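Local structure of Glyco_hydro_cc domain-containing protein (6UBD) at residues G81-D84 with A85-L88; A132-G135 with Q136-A139; S153-K156 with Q157-Q160. The protein probably binds beta-1,3-glucan oligosaccharides, as a subgroup VII member of glycoside hydrolase family GH128 from the fungus Trichoderma gamsii. One frame throughout, in Å; residues are numbered along the deposited sequence.

Contact 1. Residues G81-D84 with A85-L88; sequences GQKD and AQRL
Arg87 N donates to Lys83 O at 2.8 Å, and Arg87 CG packs against the same oxygen, 3.1 Å from Lys83 O. The first side-chain torsion of Arg87 (chi1 -67°) stands CG beside its own backbone N, opposite the carbonyl carbon, which lays it there. Three more i-to-i+4 backbone bonds complete the first turns of helix 82-92: Ala85 N to Gly81 O at 3.0 Å, Gln86 N to Gln82 O, and Leu88 N to Asp84 O. Gly81 is the N-cap, in a backbone conformation open to glycine (phi 146°). The carboxylate of Asp84 turns back to the loop before the helix: OD1 accepts from Gly78 N and OD2 from Asn80 N, which holds the group fixed. At the same end, Lys83 N and Asp84 N donate to the two carboxylate oxygens of Asp113, a negative charge where the helix dipole would favour one. Outward, the side chains pair at i, i+4 spacing. Gln82 and Gln86 run alongside each other in the same direction, Gln82 CG 3.9 Å from Gln86 NE2, their amide planes only 10° apart. Lys83 CB lies over one face of the Arg87 guanidinium, offset toward its rim, 4.2 Å from Arg87 NE. The two cationic ends stay apart, Lys83 NZ being 6.4 Å from Arg87 NH2, while Arg87 makes a cation-pi contact with Trp75. This is a capped helix N-terminus following strand 69-73, in a right-handed beta-alpha-beta unit with strand 100-102, as in the (beta/alpha)8 barrels of glycoside hydrolases.

Contact 2. Residues A132-G135 with Q136-A139; sequences APMG and QKGA
Met134 O accepts from Ala139 N at 3.0 Å, a bond that reaches back five residues and closes the end of helix 120-136. One step inside it, Gly138 N donates to Gly135 O at 3.0 Å, approaching from above the carbonyl plane. Together with the positive phi of Gly138 (118°), these bonds make a Schellman motif. The last regular turn is held by Gln136 N to Ala132 O, and by Lys137 N, which donates to Pro133 O at 3.1 Å and weakly to Met134 O. As the chain leaves the helix, Gly135 CA makes a CA-H...O contact with Ala139 O at 3.4 Å (angle at H 152°).

Ala139 CB points toward the helix and rests against Met134 O, with Met134 CB 4.3 Å from Ala139 CB as the apolar pair that usually accompanies such a cap. Lys137 holds its CG beside its own backbone N (chi1 -72°), which sets that methylene over the preceding turn, Lys137 CG 3.4 Å from Pro133 O. Pro133 O has a further polar partner: a water donates both to it and, at 2.8 Å, to Gln136 OE1, tying the bent glutamine side chain back to the helix it springs from. The nitrogen of Pro133 has no hydrogen to give to the preceding turn, and the helix is kinked there.

Further out, Met134 packs on Leu94 and Pro98, Lys137 on Thr97 and Ala132 on Thr164, while Lys165 NZ makes a weak bond to Gly135 O. Thus the cap turns the chain from helix 120-136 directly into strand 140-142, with the loop between helix 82-92 and strand 100-102 against Met134 and Lys137.

Contact 3. Residues S153-K156 with Q157-Q160; sequences SWLK and QFNQ
Trp154 and Phe158 both set CG anti to the backbone N (chi1 -172° and 179°), which sends their rings off the same side of helix 154-159 in the same direction. The two planes are inclined by 24° and strongly offset, the centroid of the Trp154 six-membered ring 5.1 Å from that of Phe158, and little of one ring lies over the other. The touching atoms are Trp154 CZ3, 3.6 Å from Phe158 CG, and Trp154 CH2, 3.7 Å from Phe158 CD1. Leu155 also reaches the phenyl ring, its side chain running across it, with Leu155 CD1 3.9 Å from Phe158 CD2.

Beneath the rings the helix is joined by Phe158 N to Trp154 O and Asn159 N to Leu155 O, both 2.9 Å, and by the longer Gln157 N to Ser153 O. At its end a water donates to Lys156 O at 2.9 Å and accepts from Asn159 ND2, linking that amide to the last turn.

Trp154 NE1 is bound to Ile118 O, anchoring the indole, which also touches Val120; Phe158 packs on Val124, and Leu155 on Tyr193 and Trp167. The chemistry therefore divides this short helix: an apolar aromatic side dispersively packed against helix 120-136, and a hydrated C-terminal end where a water donates to the Lys156 carbonyl and is itself held by a side-chain amide.

Overall arrangement
All three contacts are local, within or at the end of a helix, roughly 18 to 20 Å from the centre of the chain and mutually separate, with centres 21 to 24 Å apart. Contact 1, at a helix start, lies mainly at the surface and is joined by backbone helix bonds, with carboxylates holding N-H groups around the helix start. Contact 2, at a helix finish, is partly buried and depends on the backbone bonds of a Schellman motif centred on Gly138. Contact 3 spans a whole short helix, also partly buried, and depends chiefly on aromatic packing. Helix 120-136 relates the last two: contact 2 closes its C-terminal end, while contact 3 packs on Val120 and Val124 near its beginning.

Contact 1. Residues G81-D84 with A85-L88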
loop_
_atom_site.group_PDB
_atom_site.type_symbol
_atom_site.label_atom_id
_atom_site.label_comp_id
_atom_site.label_asym_id
_atom_site.label_seq_id
_atom_site.Cartn_x
_atom_site.Cartn_y
_atom_site.Cartn_z
ATOM N N GLY A 81 6.075 -13.750 -13.029
ATOM C CA GLY A 81 6.772 -14.364 -11.895
ATOM C C GLY A 81 6.069 -15.580 -11.278
ATOM O O GLY A 81 4.857 -15.756 -11.435
ATOM N N GLN A 82 6.879 -16.416 -10.609
ATOM C CA GLN A 82 6.326 -17.613 -9.895
ATOM C C GLN A 82 5.199 -17.214 -8.950
ATOM O O GLN A 82 4.117 -17.841 -8.935
ATOM C CB GLN A 82 7.446 -18.409 -9.240
ATOM C CG GLN A 82 6.964 -19.746 -8.646
ATOM C CD GLN A 82 8.100 -20.694 -8.261
ATOM O OE1 GLN A 82 8.285 -21.754 -8.877
ATOM N NE2 GLN A 82 8.840 -20.347 -7.210
ATOM N N LYS A 83 5.496 -16.279 -8.048
ATOM C CA LYS A 83 4.487 -15.816 -7.050
ATOM C C LYS A 83 3.340 -15.077 -7.741
ATOM O O LYS A 83 2.167 -15.204 -7.314
ATOM C CB LYS A 83 5.119 -14.952 -5.963
ATOM C CG LYS A 83 6.121 -15.690 -5.067
ATOM C CD LYS A 83 6.779 -14.842 -3.913
ATOM C CE LYS A 83 7.668 -15.678 -3.022
ATOM N NZ LYS A 83 8.944 -15.951 -3.712
ATOM N N ASP A 84 3.619 -14.340 -8.821
ATOM C CA ASP A 84 2.542 -13.647 -9.606
ATOM C C ASP A 84 1.492 -14.693 -10.034
ATOM O O ASP A 84 0.286 -14.511 -9.807
ATOM C CB ASP A 84 3.189 -12.905 -10.748
ATOM C CG ASP A 84 2.291 -12.062 -11.651
ATOM O OD1 ASP A 84 1.121 -11.790 -11.254
ATOM O OD2 ASP A 84 2.832 -11.615 -12.720
ATOM N N ALA A 85 1.977 -15.762 -10.687
ATOM C CA ALA A 85 1.045 -16.813 -11.141
ATOM C C ALA A 85 0.287 -17.488 -9.978
ATOM O O ALA A 85 -0.917 -17.738 -10.080
ATOM C CB ALA A 85 1.785 -17.832 -12.011
ATOM N N GLN A 86 0.970 -17.775 -8.888
ATOM C CA GLN A 86 0.319 -18.407 -7.694
ATOM C C GLN A 86 -0.785 -17.458 -7.164
ATOM O O GLN A 86 -1.896 -17.900 -6.828
ATOM C CB GLN A 86 1.364 -18.686 -6.607
ATOM C CG GLN A 86 2.283 -19.857 -6.936
ATOM C CD GLN A 86 3.369 -20.040 -5.902
ATOM O OE1 GLN A 86 3.472 -19.260 -4.942
ATOM N NE2 GLN A 86 4.255 -21.006 -6.137
ATOM N N ARG A 87 -0.484 -16.163 -7.075
ATOM C CA ARG A 87 -1.452 -15.170 -6.520
ATOM C C ARG A 87 -2.645 -15.002 -7.434
ATOM O O ARG A 87 -3.776 -14.866 -6.944
ATOM C CB ARG A 87 -0.734 -13.851 -6.253
ATOM C CG ARG A 87 0.312 -13.924 -5.138
ATOM C CD ARG A 87 1.219 -12.714 -5.072
ATOM N NE ARG A 87 2.154 -12.821 -3.986
ATOM C CZ ARG A 87 3.091 -11.947 -3.667
ATOM N NH1 ARG A 87 3.233 -10.850 -4.377
ATOM N NH2 ARG A 87 3.864 -12.146 -2.610
ATOM N N LEU A 88 -2.426 -14.993 -8.748
ATOM C CA LEU A 88 -3.622 -14.918 -9.631
ATOM C C LEU A 88 -4.554 -16.142 -9.405
ATOM O O LEU A 88 -5.789 -15.974 -9.336
ATOM C CB LEU A 88 -3.193 -14.812 -11.099
ATOM C CG LEU A 88 -4.299 -14.898 -12.139
ATOM C CD1 LEU A 88 -5.214 -13.687 -12.069
ATOM C CD2 LEU A 88 -3.726 -15.032 -13.541
#

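Contact 2. Residues A132-G135 with Q136-A139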
loop_
_atom_site.group_PDB
_atom_site.type_symbol
_atom_site.label_atom_id
_atom_site.label_comp_id
_atom_site.label_asym_id
_atom_site.label_seq_id
_atom_site.Cartn_x
_atom_site.Cartn_y
_atom_site.Cartn_z
ATOM N N ALA A 132 -13.696 -5.627 -10.367
ATOM C CA ALA A 132 -15.010 -4.956 -10.340
ATOM C C ALA A 132 -16.138 -5.841 -9.780
ATOM O O ALA A 132 -16.932 -5.307 -9.010
ATOM C CB ALA A 132 -15.369 -4.374 -11.679
ATOM N N PRO A 133 -16.186 -7.157 -10.064
ATOM C CA PRO A 133 -17.279 -7.929 -9.478
ATOM C C PRO A 133 -17.226 -8.011 -7.951
ATOM O O PRO A 133 -18.255 -8.151 -7.281
ATOM C CB PRO A 133 -17.053 -9.323 -10.095
ATOM C CG PRO A 133 -16.404 -8.995 -11.417
ATOM C CD PRO A 133 -15.421 -7.900 -11.112
ATOM N N MET A 134 -16.032 -7.981 -7.364
ATOM C CA MET A 134 -15.891 -7.909 -5.868
ATOM C C MET A 134 -16.498 -6.602 -5.372
ATOM O O MET A 134 -17.163 -6.600 -4.331
ATOM C CB MET A 134 -14.433 -8.000 -5.431
ATOM C CG MET A 134 -13.829 -9.334 -5.738
ATOM S SD MET A 134 -14.460 -10.613 -4.631
ATOM C CE MET A 134 -13.179 -11.866 -4.773
ATOM N N GLY A 135 -16.279 -5.500 -6.065
ATOM C CA GLY A 135 -16.930 -4.242 -5.686
ATOM C C GLY A 135 -18.440 -4.305 -5.808
ATOM O O GLY A 135 -19.139 -3.756 -4.952
ATOM N N GLN A 136 -18.973 -4.957 -6.837
ATOM C CA GLN A 136 -20.440 -5.150 -6.992
ATOM C C GLN A 136 -20.989 -5.925 -5.786
ATOM O O GLN A 136 -22.143 -5.670 -5.410
ATOM C CB GLN A 136 -20.758 -5.795 -8.345
ATOM C CG GLN A 136 -22.257 -5.948 -8.725
ATOM C CD GLN A 136 -23.056 -7.055 -8.068
ATOM O OE1 GLN A 136 -22.568 -8.155 -7.720
ATOM N NE2 GLN A 136 -24.340 -6.778 -7.934
ATOM N N LYS A 137 -20.228 -6.866 -5.232
ATOM C CA LYS A 137 -20.662 -7.656 -4.056
ATOM C C LYS A 137 -20.393 -6.899 -2.745
ATOM O O LYS A 137 -20.673 -7.483 -1.669
ATOM C CB LYS A 137 -19.863 -8.953 -4.096
ATOM C CG LYS A 137 -20.300 -9.876 -5.204
ATOM C CD LYS A 137 -19.752 -11.212 -5.143
ATOM C CE LYS A 137 -18.291 -11.368 -5.453
ATOM N NZ LYS A 137 -17.821 -12.759 -5.205
ATOM N N GLY A 138 -19.844 -5.675 -2.761
ATOM C CA GLY A 138 -19.712 -4.806 -1.578
ATOM C C GLY A 138 -18.300 -4.428 -1.151
ATOM O O GLY A 138 -18.152 -3.629 -0.203
ATOM N N ALA A 139 -17.260 -4.994 -1.774
ATOM C CA ALA A 139 -15.906 -4.580 -1.363
ATOM C C ALA A 139 -15.656 -3.102 -1.721
ATOM O O ALA A 139 -16.070 -2.651 -2.816
ATOM C CB ALA A 139 -14.878 -5.445 -2.061
HETATM O O HOH W 1 -20.356 -9.518 -8.736
#

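Contact 3. Residues S153-K156 with Q157-Q160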
loop_
_atom_site.group_PDB
_atom_site.type_symbol
_atom_site.label_atom_id
_atom_site.label_comp_id
_atom_site.label_asym_id
_atom_site.label_seq_id
_atom_site.Cartn_x
_atom_site.Cartn_y
_atom_site.Cartn_z
ATOM N N SER A 153 2.097 8.121 -15.781
ATOM C CA SER A 153 1.146 8.205 -16.923
ATOM C C SER A 153 0.262 6.957 -17.006
ATOM O O SER A 153 -0.763 7.029 -17.734
ATOM C CB SER A 153 1.846 8.520 -18.199
ATOM O OG SER A 153 2.744 7.449 -18.538
ATOM N N TRP A 154 0.583 5.823 -16.425
ATOM C CA TRP A 154 -0.218 4.583 -16.610
ATOM C C TRP A 154 -1.627 4.764 -16.020
ATOM O O TRP A 154 -2.600 4.330 -16.677
ATOM C CB TRP A 154 0.613 3.409 -15.968
ATOM C CG TRP A 154 0.095 2.017 -16.197
ATOM C CD1 TRP A 154 0.713 1.087 -16.991
ATOM C CD2 TRP A 154 -1.039 1.342 -15.601
ATOM N NE1 TRP A 154 0.037 -0.113 -16.951
ATOM C CE2 TRP A 154 -1.028 0.024 -16.116
ATOM C CE3 TRP A 154 -2.056 1.666 -14.681
ATOM C CZ2 TRP A 154 -2.014 -0.916 -15.811
ATOM C CZ3 TRP A 154 -3.037 0.749 -14.362
ATOM C CH2 TRP A 154 -2.996 -0.545 -14.920
ATOM N N LEU A 155 -1.729 5.243 -14.757
ATOM C CA LEU A 155 -3.038 5.327 -14.098
ATOM C C LEU A 155 -3.873 6.387 -14.838
ATOM O O LEU A 155 -5.094 6.225 -14.904
ATOM C CB LEU A 155 -2.844 5.662 -12.614
ATOM C CG LEU A 155 -4.119 5.489 -11.770
ATOM C CD1 LEU A 155 -4.594 4.027 -11.750
ATOM C CD2 LEU A 155 -3.899 5.967 -10.358
ATOM N N LYS A 156 -3.268 7.396 -15.381
ATOM C CA LYS A 156 -4.051 8.439 -16.099
ATOM C C LYS A 156 -4.749 7.841 -17.322
ATOM O O LYS A 156 -5.951 8.144 -17.559
ATOM C CB LYS A 156 -3.113 9.612 -16.456
ATOM C CG LYS A 156 -3.861 10.764 -17.078
ATOM C CD LYS A 156 -3.060 11.997 -17.162
ATOM C CE LYS A 156 -2.850 12.536 -15.772
ATOM N NZ LYS A 156 -2.003 13.754 -15.781
ATOM N N GLN A 157 -4.031 6.959 -18.016
ATOM C CA GLN A 157 -4.579 6.269 -19.198
ATOM C C GLN A 157 -5.614 5.228 -18.734
ATOM O O GLN A 157 -6.727 5.146 -19.344
ATOM C CB GLN A 157 -3.404 5.701 -19.981
ATOM C CG GLN A 157 -3.857 5.050 -21.301
ATOM C CD GLN A 157 -4.351 6.078 -22.303
ATOM O OE1 GLN A 157 -3.874 7.214 -22.352
ATOM N NE2 GLN A 157 -5.287 5.695 -23.150
ATOM N N PHE A 158 -5.328 4.453 -17.681
ATOM C CA PHE A 158 -6.255 3.410 -17.175
ATOM C C PHE A 158 -7.572 4.078 -16.790
ATOM O O PHE A 158 -8.652 3.535 -17.058
ATOM C CB PHE A 158 -5.559 2.745 -15.963
ATOM C CG PHE A 158 -6.351 1.659 -15.274
ATOM C CD1 PHE A 158 -6.460 0.387 -15.803
ATOM C CD2 PHE A 158 -6.962 1.889 -14.056
ATOM C CE1 PHE A 158 -7.150 -0.611 -15.143
ATOM C CE2 PHE A 158 -7.638 0.887 -13.371
ATOM C CZ PHE A 158 -7.764 -0.377 -13.938
ATOM N N ASN A 159 -7.519 5.224 -16.126
ATOM C CA ASN A 159 -8.708 5.956 -15.613
ATOM C C ASN A 159 -9.615 6.437 -16.758
ATOM O O ASN A 159 -10.802 6.694 -16.472
ATOM C CB ASN A 159 -8.253 7.159 -14.797
ATOM C CG ASN A 159 -9.388 7.903 -14.132
ATOM O OD1 ASN A 159 -10.145 7.278 -13.375
ATOM N ND2 ASN A 159 -9.440 9.225 -14.293
ATOM N N GLN A 160 -9.099 6.548 -17.975
ATOM C CA GLN A 160 -9.877 6.985 -19.149
ATOM C C GLN A 160 -10.507 5.788 -19.862
ATOM O O GLN A 160 -11.252 5.990 -20.880
ATOM C CB GLN A 160 -9.057 7.833 -20.132
ATOM C CG GLN A 160 -8.739 9.242 -19.636
ATOM C CD GLN A 160 -9.962 10.043 -19.254
ATOM O OE1 GLN A 160 -10.883 10.228 -20.048
ATOM N NE2 GLN A 160 -9.880 10.573 -18.039
HETATM O O HOH W 2 -7.430 10.279 -16.294
#